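PDB 6BE0: AvrA from Salmonella typhimurium, which probably transfers acetyl groups from acetyl-CoA to serine and threonine residues of proteins, as a YopJ-family bacterial effector that binds inositol hexakisphosphate. Local coordinates for residues Val205-Asp210 with Arg230-Ser235; Met174-Ile179 with Leu223-Ala228; Asn87-Met92 with Ala112-Asn117; Pro73-Gln78 with Lys297-Pro302. One frame throughout, in Å; residues are numbered along the deposited sequence.

Overall arrangement
The four contacts form two touching pairs. Contacts 1 and 2 meet where L232 CD1 lies 3.4 Å from L177 CD2, and I207 packs on V175. Contacts 3 and 4 meet at V76, whose CG2 is 3.9 Å from L115 CD1. Contacts 2 and 3 reach the two outermost strands of the same five-stranded mixed sheet, 170-176 and 88-91, with their centres about 20 Å apart; contacts 2 and 4 are farthest apart, about 30 Å between centres. Both ligands lie nearby: the side chain of D178 in contact 2 is about 8 Å from coenzyme A, and that of S298 in contact 4 about 7 Å from inositol hexakisphosphate.

Contact 1 (Val205-Asp210 with Arg230-Ser235); sequences VKIHED and RYLPVS
I207 puts CG1 over one face of the Y231 ring, and its CB comes closest, 3.7 Å from Y231 CD1, while K206 and D210 meet the edge of that ring. Here the loop after helix 225-228 packs on helix 205-212 in this YopJ-family acetyltransferase fold. I207 and Y231 cross obliquely, and Y231 holds its CG beside the backbone N (chi1 -80°), which lays the ring along the helix and takes its hydroxyl to D210. There Y231 OH donates to D210 OD2 at 2.8 Å. The carboxylate stands 81° from the ring plane and is met on its anti side, the hydroxyl 30° out of the carboxylate plane. D210 OD1 has a separate salt bridge to R215, so both oxygens have a partner and the group is probably kept ionised. K206 crosses the ring at about a right angle, CG 4.0 Å from Y231 CE1, and bends at its end to bring NZ within 3.7 Å of D210 OD2, a long salt bridge. Past the ring, I207 CD1 touches L232 CD2 at 4.2 Å. A water bridges the backbones, accepting from I207 N at 3.2 Å and donating to Y231 O at 3.3 Å.

Contact 2 (Met174-Ile179 with Leu223-Ala228); sequences MVELDI and LPSDKA
M174 O accepts a straight hydrogen bond from L223 N, 2.8 Å long with an N-H...O angle of 180°. E176 N answers with a bond to L223 O at 2.9 Å, so L223 makes a single beta bridge with V175 on outermost strand 170-176 of the mixed sheet. Directly after it the chain turns at P224, the N-cap residue, into the short helix 225-228. E176 reaches that helix start with its CG anti to the backbone N (chi1 176°) and the chain extended beyond. Its OE1 takes S225 N at 3.1 Å through the anti lone pair, a bent bond with an angle of 138°, while OE2 accepts from C147 N. Held by N-H groups at both oxygens and set at a helix N-terminus, this buried carboxylate probably keeps its charge. D178 OD1 forms a salt bridge to R181, which binds coenzyme A. The side chains of V175 and L223 lie side by side, pointing the same way, with V175 CG2 4.0 Å from L223 CD2. The other branch of V175 packs on the helix, CG1 standing 3.7 Å from A228 CB, and S225 CA approaches E176 O at 3.3 Å in a CA-H...O contact.

Contact 3 (Asn87-Met92 with Ala112-Asn117); sequences NLKFVM and ARFLVN
N87 O opens the strand pairing by accepting from R113 N at 2.9 Å, while its CB rests beside A112; the amide ND2 turns to S111 O. L88 lies on the face it shares with R113, F90 and L115. Its CG, anti to the backbone N (chi1 -174°), swings CD1 across to the neighbouring strand, 3.6 Å from R113 CB. K89 bonds to that strand through both its N and its O, the N donating to R113 O at 3.0 Å and the O receiving L115 N. The K89 side chain is on the other face, where CB meets the F114 ring obliquely, 3.8 Å from CD2. F90 returns to the first face and crosses L115 at about a right angle, with CD1 only 3.3 Å from L115 O. V91 N donates to that same oxygen at 2.8 Å. V91 O accepts N117 N at 3.1 Å. On the side-chain level, V91 CG2 presses on V116 CB at 3.5 Å. This is the parallel pair of a beta-alpha-beta crossover, strands 88-91 and 111-117 joined by helix 94-106, their axes 22° apart. That helix packs on V91 and F114, while helices 65-82 and 186-199 pack on L88 and L115. The polar ends of R113 and N117 are engaged elsewhere, R113 with D129 and L86 O, N117 OD1 with the N-H groups of G119 and H124. Five backbone hydrogen bonds set the register, and the side chains meet across it mostly through apolar contact, with L88, F90 and L115 on one face and V91, F114 and V116 on the other.

Contact 4 (Pro73-Gln78 with Lys297-Pro302); sequences PFLVAQ and KSLLKP
S298 meets Q78 through its CB, which lies 3.0 Å from Q78 OE1 as modelled, a closeness that is doubtful. The hydroxyl takes no part: S298 OG bonds to A294 O, one turn back in its own helix. Q78 arrives nearly straight, its CG anti to the backbone N (chi1 175°), and sets its amide upright on the S298-L299 peptide, OE1 end first, above S298 C. Although Q78 OE1 is 3.2 Å from L299 N, the angle is too poor for a hydrogen bond, and NE2 has a weak bond to E295 OE1. Here the last turn of helix 287-300, at the C-terminal end of the chain, packs on helix 65-82, which passes on towards K82 of the inositol hexakisphosphate site. The side chain of Q78 is about 6 Å from those of K82 and K195, both of which bind that ligand. L299 follows as the main apolar side chain of the contact. Its CD1 stands 3.7 Å from L75 CD2, the two leucines crossing at about a right angle. The other branch, CD2, reaches F74 CB at 3.9 Å and also touches F74 O. F74 holds its CG beside the backbone N (chi1 -53°); of the side chain, CB makes the contact with the leucine, and the ring leads away towards E37 and L38. L299 also touches L38 and L43.

Contact 1 (Val205-Asp210 with Arg230-Ser235)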
loop_
_atom_site.group_PDB
_atom_site.type_symbol
_atom_site.label_atom_id
_atom_site.label_comp_id
_atom_site.label_asym_id
_atom_site.label_seq_id
_atom_site.Cartn_x
_atom_site.Cartn_y
_atom_site.Cartn_z
ATOM N N VAL A 205 -10.266 -9.891 -8.058
ATOM C CA VAL A 205 -10.303 -11.310 -8.383
ATOM C C VAL A 205 -9.443 -11.598 -9.611
ATOM O O VAL A 205 -8.680 -12.563 -9.628
ATOM C CB VAL A 205 -11.746 -11.798 -8.641
ATOM C CG1 VAL A 205 -11.751 -13.231 -9.162
ATOM C CG2 VAL A 205 -12.574 -11.698 -7.369
ATOM N N LYS A 206 -9.565 -10.756 -10.633
ATOM C CA LYS A 206 -8.902 -11.002 -11.911
ATOM C C LYS A 206 -7.378 -11.065 -11.795
ATOM O O LYS A 206 -6.751 -11.961 -12.360
ATOM C CB LYS A 206 -9.290 -9.926 -12.930
ATOM C CG LYS A 206 -8.694 -10.163 -14.313
ATOM C CD LYS A 206 -9.325 -9.272 -15.373
ATOM C CE LYS A 206 -8.663 -9.467 -16.734
ATOM N NZ LYS A 206 -8.768 -10.870 -17.228
ATOM N N ILE A 207 -6.780 -10.122 -11.073
ATOM C CA ILE A 207 -5.323 -10.080 -10.962
ATOM C C ILE A 207 -4.813 -11.285 -10.172
ATOM O O ILE A 207 -3.734 -11.809 -10.449
ATOM C CB ILE A 207 -4.831 -8.767 -10.298
ATOM C CG1 ILE A 207 -3.301 -8.700 -10.327
ATOM C CG2 ILE A 207 -5.351 -8.645 -8.872
ATOM C CD1 ILE A 207 -2.736 -7.331 -9.993
ATOM N N HIS A 208 -5.595 -11.725 -9.192
ATOM C CA HIS A 208 -5.260 -12.925 -8.432
ATOM C C HIS A 208 -5.435 -14.168 -9.295
ATOM O O HIS A 208 -4.678 -15.133 -9.183
ATOM C CB HIS A 208 -6.132 -13.034 -7.182
ATOM C CG HIS A 208 -5.646 -12.208 -6.034
ATOM N ND1 HIS A 208 -4.497 -12.507 -5.338
ATOM C CD2 HIS A 208 -6.157 -11.094 -5.457
ATOM C CE1 HIS A 208 -4.317 -11.614 -4.382
ATOM N NE2 HIS A 208 -5.311 -10.746 -4.432
ATOM N N GLU A 209 -6.445 -14.132 -10.153
ATOM C CA GLU A 209 -6.745 -15.244 -11.041
ATOM C C GLU A 209 -5.635 -15.414 -12.072
ATOM O O GLU A 209 -5.177 -16.527 -12.329
ATOM C CB GLU A 209 -8.091 -15.012 -11.728
ATOM C CG GLU A 209 -8.643 -16.214 -12.472
ATOM C CD GLU A 209 -10.080 -16.006 -12.914
ATOM O OE1 GLU A 209 -10.589 -14.874 -12.762
ATOM O OE2 GLU A 209 -10.700 -16.973 -13.406
ATOM N N ASP A 210 -5.195 -14.300 -12.648
ATOM C CA ASP A 210 -4.140 -14.321 -13.655
ATOM C C ASP A 210 -2.788 -14.663 -13.034
ATOM O O ASP A 210 -1.917 -15.223 -13.699
ATOM C CB ASP A 210 -4.062 -12.972 -14.375
ATOM C CG ASP A 210 -5.192 -12.774 -15.373
ATOM O OD1 ASP A 210 -5.831 -13.773 -15.771
ATOM O OD2 ASP A 210 -5.433 -11.615 -15.771
ATOM N N ARG A 230 -4.255 -1.526 -15.682
ATOM C CA ARG A 230 -5.323 -2.239 -16.376
ATOM C C ARG A 230 -6.063 -3.193 -15.441
ATOM O O ARG A 230 -7.174 -3.628 -15.743
ATOM C CB ARG A 230 -4.760 -3.017 -17.565
ATOM C CG ARG A 230 -3.960 -2.173 -18.541
ATOM C CD ARG A 230 -3.343 -3.033 -19.629
ATOM N NE ARG A 230 -2.335 -2.302 -20.394
ATOM C CZ ARG A 230 -1.515 -2.858 -21.281
ATOM N NH1 ARG A 230 -1.574 -4.163 -21.524
ATOM N NH2 ARG A 230 -0.629 -2.107 -21.924
ATOM N N TYR A 231 -5.442 -3.510 -14.307
ATOM C CA TYR A 231 -6.007 -4.460 -13.353
ATOM C C TYR A 231 -6.704 -3.772 -12.182
ATOM O O TYR A 231 -7.793 -4.181 -11.773
ATOM C CB TYR A 231 -4.913 -5.380 -12.803
ATOM C CG TYR A 231 -4.530 -6.526 -13.715
ATOM C CD1 TYR A 231 -5.300 -7.680 -13.772
ATOM C CD2 TYR A 231 -3.390 -6.462 -14.502
ATOM C CE1 TYR A 231 -4.951 -8.732 -14.597
ATOM C CE2 TYR A 231 -3.032 -7.509 -15.331
ATOM C CZ TYR A 231 -3.816 -8.642 -15.374
ATOM O OH TYR A 231 -3.461 -9.688 -16.196
ATOM N N LEU A 232 -6.075 -2.730 -11.650
ATOM C CA LEU A 232 -6.469 -2.178 -10.357
ATOM C C LEU A 232 -7.518 -1.069 -10.464
ATOM O O LEU A 232 -7.546 -0.327 -11.446
ATOM C CB LEU A 232 -5.231 -1.656 -9.628
ATOM C CG LEU A 232 -4.128 -2.703 -9.449
ATOM C CD1 LEU A 232 -2.891 -2.091 -8.808
ATOM C CD2 LEU A 232 -4.628 -3.883 -8.623
ATOM N N PRO A 233 -8.386 -0.957 -9.441
ATOM C CA PRO A 233 -9.479 0.021 -9.437
ATOM C C PRO A 233 -9.019 1.430 -9.068
ATOM O O PRO A 233 -7.878 1.618 -8.649
ATOM C CB PRO A 233 -10.432 -0.538 -8.383
ATOM C CG PRO A 233 -9.537 -1.213 -7.411
ATOM C CD PRO A 233 -8.400 -1.786 -8.221
ATOM N N VAL A 234 -9.917 2.399 -9.216
ATOM C CA VAL A 234 -9.587 3.811 -9.049
ATOM C C VAL A 234 -9.176 4.151 -7.618
ATOM O O VAL A 234 -8.317 5.005 -7.399
ATOM C CB VAL A 234 -10.784 4.707 -9.448
ATOM C CG1 VAL A 234 -10.413 6.184 -9.360
ATOM C CG2 VAL A 234 -11.262 4.364 -10.853
ATOM N N SER A 235 -9.788 3.477 -6.650
ATOM C CA SER A 235 -9.589 3.798 -5.239
ATOM C C SER A 235 -8.140 3.625 -4.782
ATOM O O SER A 235 -7.751 4.134 -3.731
ATOM C CB SER A 235 -10.505 2.931 -4.375
ATOM O OG SER A 235 -10.218 1.557 -4.548
HETATM O O HOH W 1 -8.061 -7.253 -10.714
#

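Contact 2 (Met174-Ile179 with Leu223-Ala228)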
loop_
_atom_site.group_PDB
_atom_site.type_symbol
_atom_site.label_atom_id
_atom_site.label_comp_id
_atom_site.label_asym_id
_atom_site.label_seq_id
_atom_site.Cartn_x
_atom_site.Cartn_y
_atom_site.Cartn_z
ATOM N N MET A 174 4.946 -9.660 -7.942
ATOM C CA MET A 174 5.251 -8.350 -7.387
ATOM C C MET A 174 4.741 -7.282 -8.345
ATOM O O MET A 174 4.958 -7.371 -9.553
ATOM C CB MET A 174 6.753 -8.209 -7.147
ATOM C CG MET A 174 7.190 -6.840 -6.662
ATOM S SD MET A 174 8.935 -6.835 -6.212
ATOM C CE MET A 174 9.426 -5.210 -6.776
ATOM N N VAL A 175 4.050 -6.285 -7.802
ATOM C CA VAL A 175 3.407 -5.259 -8.616
ATOM C C VAL A 175 3.971 -3.873 -8.321
ATOM O O VAL A 175 3.967 -3.412 -7.179
ATOM C CB VAL A 175 1.882 -5.246 -8.392
ATOM C CG1 VAL A 175 1.221 -4.143 -9.215
ATOM C CG2 VAL A 175 1.288 -6.598 -8.749
ATOM N N GLU A 176 4.455 -3.219 -9.370
ATOM C CA GLU A 176 4.915 -1.841 -9.290
ATOM C C GLU A 176 3.732 -0.904 -9.494
ATOM O O GLU A 176 2.968 -1.069 -10.442
ATOM C CB GLU A 176 5.998 -1.577 -10.340
ATOM C CG GLU A 176 6.494 -0.139 -10.405
ATOM C CD GLU A 176 7.322 0.130 -11.647
ATOM O OE1 GLU A 176 6.835 -0.158 -12.762
ATOM O OE2 GLU A 176 8.460 0.626 -11.509
ATOM N N LEU A 177 3.583 0.072 -8.603
ATOM C CA LEU A 177 2.498 1.044 -8.703
ATOM C C LEU A 177 3.010 2.410 -9.149
ATOM O O LEU A 177 2.376 3.080 -9.965
ATOM C CB LEU A 177 1.766 1.166 -7.364
ATOM C CG LEU A 177 1.041 -0.089 -6.864
ATOM C CD1 LEU A 177 0.299 0.211 -5.569
ATOM C CD2 LEU A 177 0.078 -0.641 -7.908
ATOM N N ASP A 178 4.164 2.809 -8.619
ATOM C CA ASP A 178 4.742 4.122 -8.896
ATOM C C ASP A 178 3.717 5.228 -8.663
ATOM O O ASP A 178 3.427 6.020 -9.560
ATOM C CB ASP A 178 5.274 4.193 -10.331
ATOM C CG ASP A 178 6.087 5.453 -10.596
ATOM O OD1 ASP A 178 6.712 5.976 -9.648
ATOM O OD2 ASP A 178 6.100 5.922 -11.754
ATOM N N ILE A 179 3.159 5.261 -7.456
ATOM C CA ILE A 179 2.240 6.320 -7.055
ATOM C C ILE A 179 2.807 7.077 -5.859
ATOM O O ILE A 179 2.363 8.183 -5.552
ATOM C CB ILE A 179 0.847 5.766 -6.708
ATOM C CG1 ILE A 179 0.953 4.660 -5.656
ATOM C CG2 ILE A 179 0.167 5.246 -7.969
ATOM C CD1 ILE A 179 -0.386 4.231 -5.086
ATOM N N LEU A 223 5.404 -7.049 -12.297
ATOM C CA LEU A 223 4.389 -6.394 -13.110
ATOM C C LEU A 223 4.624 -4.883 -13.134
ATOM O O LEU A 223 4.543 -4.232 -12.093
ATOM C CB LEU A 223 2.993 -6.704 -12.570
ATOM C CG LEU A 223 1.829 -6.314 -13.482
ATOM C CD1 LEU A 223 1.704 -7.296 -14.637
ATOM C CD2 LEU A 223 0.532 -6.233 -12.695
ATOM N N PRO A 224 4.917 -4.315 -14.318
ATOM C CA PRO A 224 5.155 -2.868 -14.366
ATOM C C PRO A 224 3.872 -2.073 -14.140
ATOM O O PRO A 224 2.782 -2.646 -14.192
ATOM C CB PRO A 224 5.705 -2.650 -15.776
ATOM C CG PRO A 224 5.118 -3.750 -16.577
ATOM C CD PRO A 224 5.023 -4.931 -15.653
ATOM N N SER A 225 4.008 -0.773 -13.897
ATOM C CA SER A 225 2.875 0.058 -13.500
ATOM C C SER A 225 1.797 0.165 -14.577
ATOM O O SER A 225 0.606 0.118 -14.268
ATOM C CB SER A 225 3.362 1.459 -13.122
ATOM O OG SER A 225 3.996 2.092 -14.218
ATOM N N ASP A 226 2.206 0.311 -15.834
ATOM C CA ASP A 226 1.244 0.469 -16.921
ATOM C C ASP A 226 0.357 -0.769 -17.048
ATOM O O ASP A 226 -0.817 -0.669 -17.403
ATOM C CB ASP A 226 1.958 0.748 -18.246
ATOM C CG ASP A 226 2.929 -0.348 -18.628
ATOM O OD1 ASP A 226 3.680 -0.814 -17.745
ATOM O OD2 ASP A 226 2.939 -0.748 -19.810
ATOM N N LYS A 227 0.922 -1.933 -16.748
ATOM C CA LYS A 227 0.157 -3.174 -16.749
ATOM C C LYS A 227 -0.775 -3.228 -15.542
ATOM O O LYS A 227 -1.895 -3.731 -15.628
ATOM C CB LYS A 227 1.093 -4.384 -16.747
ATOM C CG LYS A 227 1.968 -4.499 -17.984
ATOM C CD LYS A 227 1.191 -5.016 -19.187
ATOM C CE LYS A 227 0.925 -6.514 -19.097
ATOM N NZ LYS A 227 2.185 -7.312 -19.093
ATOM N N ALA A 228 -0.302 -2.704 -14.415
ATOM C CA ALA A 228 -1.076 -2.714 -13.179
ATOM C C ALA A 228 -2.310 -1.825 -13.294
ATOM O O ALA A 228 -3.346 -2.113 -12.697
ATOM C CB ALA A 228 -0.210 -2.267 -12.010
#

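Contact 3 (Asn87-Met92 with Ala112-Asn117)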
loop_
_atom_site.group_PDB
_atom_site.type_symbol
_atom_site.label_atom_id
_atom_site.label_comp_id
_atom_site.label_asym_id
_atom_site.label_seq_id
_atom_site.Cartn_x
_atom_site.Cartn_y
_atom_site.Cartn_z
ATOM N N ASN A 87 -8.388 -8.715 8.053
ATOM C CA ASN A 87 -7.329 -9.663 8.390
ATOM C C ASN A 87 -5.942 -9.118 8.066
ATOM O O ASN A 87 -5.221 -9.677 7.234
ATOM C CB ASN A 87 -7.545 -10.991 7.659
ATOM C CG ASN A 87 -8.741 -11.759 8.185
ATOM O OD1 ASN A 87 -9.211 -11.518 9.297
ATOM N ND2 ASN A 87 -9.234 -12.700 7.389
ATOM N N LEU A 88 -5.572 -8.026 8.727
ATOM C CA LEU A 88 -4.272 -7.406 8.509
ATOM C C LEU A 88 -3.277 -7.818 9.587
ATOM O O LEU A 88 -3.595 -7.811 10.777
ATOM C CB LEU A 88 -4.402 -5.883 8.473
ATOM C CG LEU A 88 -3.134 -5.110 8.100
ATOM C CD1 LEU A 88 -2.607 -5.540 6.735
ATOM C CD2 LEU A 88 -3.405 -3.615 8.118
ATOM N N LYS A 89 -2.075 -8.184 9.151
ATOM C CA LYS A 89 -0.982 -8.529 10.051
ATOM C C LYS A 89 0.234 -7.661 9.757
ATOM O O LYS A 89 0.555 -7.403 8.597
ATOM C CB LYS A 89 -0.611 -10.008 9.915
ATOM C CG LYS A 89 -1.587 -10.972 10.572
ATOM C CD LYS A 89 -1.539 -10.855 12.086
ATOM C CE LYS A 89 -2.299 -11.981 12.763
ATOM N NZ LYS A 89 -2.317 -11.804 14.241
ATOM N N PHE A 90 0.900 -7.203 10.810
ATOM C CA PHE A 90 2.145 -6.462 10.665
ATOM C C PHE A 90 3.323 -7.381 10.950
ATOM O O PHE A 90 3.443 -7.931 12.045
ATOM C CB PHE A 90 2.170 -5.251 11.601
ATOM C CG PHE A 90 3.469 -4.495 11.578
ATOM C CD1 PHE A 90 4.009 -4.053 10.383
ATOM C CD2 PHE A 90 4.143 -4.217 12.755
ATOM C CE1 PHE A 90 5.204 -3.355 10.361
ATOM C CE2 PHE A 90 5.334 -3.518 12.741
ATOM C CZ PHE A 90 5.866 -3.086 11.542
ATOM N N VAL A 91 4.178 -7.552 9.948
ATOM C CA VAL A 91 5.363 -8.392 10.071
ATOM C C VAL A 91 6.602 -7.536 9.847
ATOM O O VAL A 91 6.566 -6.565 9.092
ATOM C CB VAL A 91 5.332 -9.572 9.077
ATOM C CG1 VAL A 91 4.185 -10.513 9.415
ATOM C CG2 VAL A 91 5.212 -9.072 7.644
ATOM N N MET A 92 7.695 -7.902 10.505
ATOM C CA MET A 92 8.860 -7.035 10.593
ATOM C C MET A 92 10.046 -7.575 9.801
ATOM O O MET A 92 11.171 -7.097 9.948
ATOM C CB MET A 92 9.236 -6.848 12.062
ATOM C CG MET A 92 8.018 -6.603 12.944
ATOM S SD MET A 92 8.408 -5.963 14.582
ATOM C CE MET A 92 8.872 -4.276 14.172
ATOM N N ALA A 112 -6.355 -12.440 3.356
ATOM C CA ALA A 112 -5.579 -11.734 4.366
ATOM C C ALA A 112 -4.601 -10.753 3.731
ATOM O O ALA A 112 -4.297 -10.842 2.540
ATOM C CB ALA A 112 -4.835 -12.726 5.246
ATOM N N ARG A 113 -4.127 -9.807 4.535
ATOM C CA ARG A 113 -3.148 -8.825 4.084
ATOM C C ARG A 113 -2.008 -8.708 5.080
ATOM O O ARG A 113 -2.168 -9.008 6.262
ATOM C CB ARG A 113 -3.799 -7.455 3.875
ATOM C CG ARG A 113 -4.739 -7.396 2.691
ATOM C CD ARG A 113 -6.148 -7.801 3.080
ATOM N NE ARG A 113 -6.950 -8.167 1.918
ATOM C CZ ARG A 113 -8.171 -8.688 1.985
ATOM N NH1 ARG A 113 -8.741 -8.912 3.165
ATOM N NH2 ARG A 113 -8.822 -8.991 0.870
ATOM N N PHE A 114 -0.856 -8.267 4.589
ATOM C CA PHE A 114 0.333 -8.141 5.417
ATOM C C PHE A 114 1.055 -6.835 5.152
ATOM O O PHE A 114 1.384 -6.536 4.009
ATOM C CB PHE A 114 1.289 -9.304 5.158
ATOM C CG PHE A 114 0.681 -10.655 5.390
ATOM C CD1 PHE A 114 0.064 -11.339 4.356
ATOM C CD2 PHE A 114 0.735 -11.248 6.641
ATOM C CE1 PHE A 114 -0.492 -12.586 4.566
ATOM C CE2 PHE A 114 0.179 -12.493 6.857
ATOM C CZ PHE A 114 -0.435 -13.163 5.818
ATOM N N LEU A 115 1.294 -6.059 6.206
ATOM C CA LEU A 115 2.260 -4.970 6.142
ATOM C C LEU A 115 3.611 -5.533 6.542
ATOM O O LEU A 115 3.788 -5.993 7.671
ATOM C CB LEU A 115 1.874 -3.805 7.056
ATOM C CG LEU A 115 0.590 -3.042 6.734
ATOM C CD1 LEU A 115 0.536 -1.776 7.571
ATOM C CD2 LEU A 115 0.481 -2.709 5.254
ATOM N N VAL A 116 4.558 -5.500 5.611
ATOM C CA VAL A 116 5.867 -6.103 5.826
ATOM C C VAL A 116 6.985 -5.076 5.699
ATOM O O VAL A 116 7.097 -4.383 4.690
ATOM C CB VAL A 116 6.118 -7.268 4.834
ATOM C CG1 VAL A 116 5.870 -6.831 3.390
ATOM C CG2 VAL A 116 7.528 -7.838 5.009
ATOM N N ASN A 117 7.804 -4.981 6.742
ATOM C CA ASN A 117 9.039 -4.216 6.671
ATOM C C ASN A 117 10.118 -5.072 6.025
ATOM O O ASN A 117 10.646 -5.994 6.646
ATOM C CB ASN A 117 9.487 -3.752 8.056
ATOM C CG ASN A 117 10.710 -2.853 7.998
ATOM O OD1 ASN A 117 11.121 -2.412 6.924
ATOM N ND2 ASN A 117 11.294 -2.572 9.157
#

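Contact 4 (Pro73-Gln78 with Lys297-Pro302)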
loop_
_atom_site.group_PDB
_atom_site.type_symbol
_atom_site.label_atom_id
_atom_site.label_comp_id
_atom_site.label_asym_id
_atom_site.label_seq_id
_atom_site.Cartn_x
_atom_site.Cartn_y
_atom_site.Cartn_z
ATOM N N PRO A 73 1.754 -0.889 14.841
ATOM C CA PRO A 73 0.958 -1.882 15.574
ATOM C C PRO A 73 -0.414 -1.354 15.981
ATOM O O PRO A 73 -1.408 -2.074 15.879
ATOM C CB PRO A 73 1.817 -2.175 16.807
ATOM C CG PRO A 73 3.202 -1.877 16.379
ATOM C CD PRO A 73 3.091 -0.717 15.434
ATOM N N PHE A 74 -0.459 -0.104 16.433
ATOM C CA PHE A 74 -1.714 0.526 16.820
ATOM C C PHE A 74 -2.573 0.820 15.596
ATOM O O PHE A 74 -3.791 0.653 15.624
ATOM C CB PHE A 74 -1.450 1.818 17.592
ATOM C CG PHE A 74 -0.522 1.644 18.759
ATOM C CD1 PHE A 74 -0.971 1.072 19.935
ATOM C CD2 PHE A 74 0.795 2.060 18.681
ATOM C CE1 PHE A 74 -0.121 0.912 21.010
ATOM C CE2 PHE A 74 1.649 1.902 19.755
ATOM C CZ PHE A 74 1.188 1.328 20.921
ATOM N N LEU A 75 -1.929 1.263 14.522
ATOM C CA LEU A 75 -2.634 1.598 13.291
ATOM C C LEU A 75 -3.255 0.356 12.662
ATOM O O LEU A 75 -4.349 0.410 12.100
ATOM C CB LEU A 75 -1.682 2.278 12.306
ATOM C CG LEU A 75 -1.196 3.668 12.726
ATOM C CD1 LEU A 75 -0.122 4.184 11.779
ATOM C CD2 LEU A 75 -2.361 4.645 12.789
ATOM N N VAL A 76 -2.552 -0.765 12.764
ATOM C CA VAL A 76 -3.052 -2.028 12.241
ATOM C C VAL A 76 -4.204 -2.539 13.105
ATOM O O VAL A 76 -5.218 -3.008 12.586
ATOM C CB VAL A 76 -1.929 -3.083 12.168
ATOM C CG1 VAL A 76 -2.491 -4.475 11.883
ATOM C CG2 VAL A 76 -0.921 -2.692 11.099
ATOM N N ALA A 77 -4.044 -2.446 14.422
ATOM C CA ALA A 77 -5.103 -2.829 15.350
ATOM C C ALA A 77 -6.355 -1.988 15.105
ATOM O O ALA A 77 -7.478 -2.486 15.172
ATOM C CB ALA A 77 -4.634 -2.673 16.786
ATOM N N GLN A 78 -6.143 -0.710 14.817
ATOM C CA GLN A 78 -7.236 0.208 14.522
ATOM C C GLN A 78 -7.972 -0.200 13.250
ATOM O O GLN A 78 -9.202 -0.206 13.206
ATOM C CB GLN A 78 -6.702 1.637 14.386
ATOM C CG GLN A 78 -7.741 2.654 13.956
ATOM C CD GLN A 78 -7.253 4.081 14.110
ATOM O OE1 GLN A 78 -7.600 4.766 15.074
ATOM N NE2 GLN A 78 -6.442 4.537 13.161
ATOM N N LYS A 297 -4.738 10.797 14.394
ATOM C CA LYS A 297 -5.819 11.425 15.146
ATOM C C LYS A 297 -6.880 10.409 15.554
ATOM O O LYS A 297 -7.498 10.538 16.611
ATOM C CB LYS A 297 -6.463 12.547 14.330
ATOM C CG LYS A 297 -5.676 13.849 14.324
ATOM C CD LYS A 297 -6.436 14.945 13.595
ATOM C CE LYS A 297 -5.691 16.267 13.622
ATOM N NZ LYS A 297 -6.470 17.346 12.955
ATOM N N SER A 298 -7.088 9.397 14.717
ATOM C CA SER A 298 -8.085 8.368 14.998
ATOM C C SER A 298 -7.722 7.573 16.249
ATOM O O SER A 298 -8.602 7.113 16.976
ATOM C CB SER A 298 -8.233 7.421 13.805
ATOM O OG SER A 298 -8.690 8.112 12.656
ATOM N N LEU A 299 -6.426 7.412 16.498
ATOM C CA LEU A 299 -5.962 6.699 17.683
ATOM C C LEU A 299 -6.273 7.491 18.951
ATOM O O LEU A 299 -6.445 6.915 20.026
ATOM C CB LEU A 299 -4.459 6.422 17.595
ATOM C CG LEU A 299 -4.005 5.477 16.481
ATOM C CD1 LEU A 299 -2.486 5.453 16.395
ATOM C CD2 LEU A 299 -4.547 4.071 16.699
ATOM N N LEU A 300 -6.345 8.810 18.816
ATOM C CA LEU A 300 -6.642 9.683 19.946
ATOM C C LEU A 300 -8.138 9.723 20.247
ATOM O O LEU A 300 -8.537 9.925 21.393
ATOM C CB LEU A 300 -6.128 11.098 19.677
ATOM C CG LEU A 300 -4.622 11.214 19.431
ATOM C CD1 LEU A 300 -4.244 12.634 19.040
ATOM C CD2 LEU A 300 -3.841 10.773 20.659
ATOM N N LYS A 301 -8.961 9.533 19.220
ATOM C CA LYS A 301 -10.410 9.568 19.390
ATOM C C LYS A 301 -10.888 8.398 20.251
ATOM O O LYS A 301 -10.513 7.252 19.999
ATOM C CB LYS A 301 -11.110 9.541 18.031
ATOM C CG LYS A 301 -10.880 10.789 17.197
ATOM C CD LYS A 301 -11.457 10.649 15.798
ATOM C CE LYS A 301 -11.113 11.860 14.943
ATOM N NZ LYS A 301 -11.673 11.758 13.567
ATOM N N PRO A 302 -11.716 8.681 21.272
ATOM C CA PRO A 302 -12.203 7.604 22.142
ATOM C C PRO A 302 -13.231 6.712 21.454
ATOM O O PRO A 302 -13.088 5.491 21.503
ATOM C CB PRO A 302 -12.833 8.360 23.313
ATOM C CG PRO A 302 -13.273 9.650 22.725
ATOM C CD PRO A 302 -12.250 9.994 21.680
#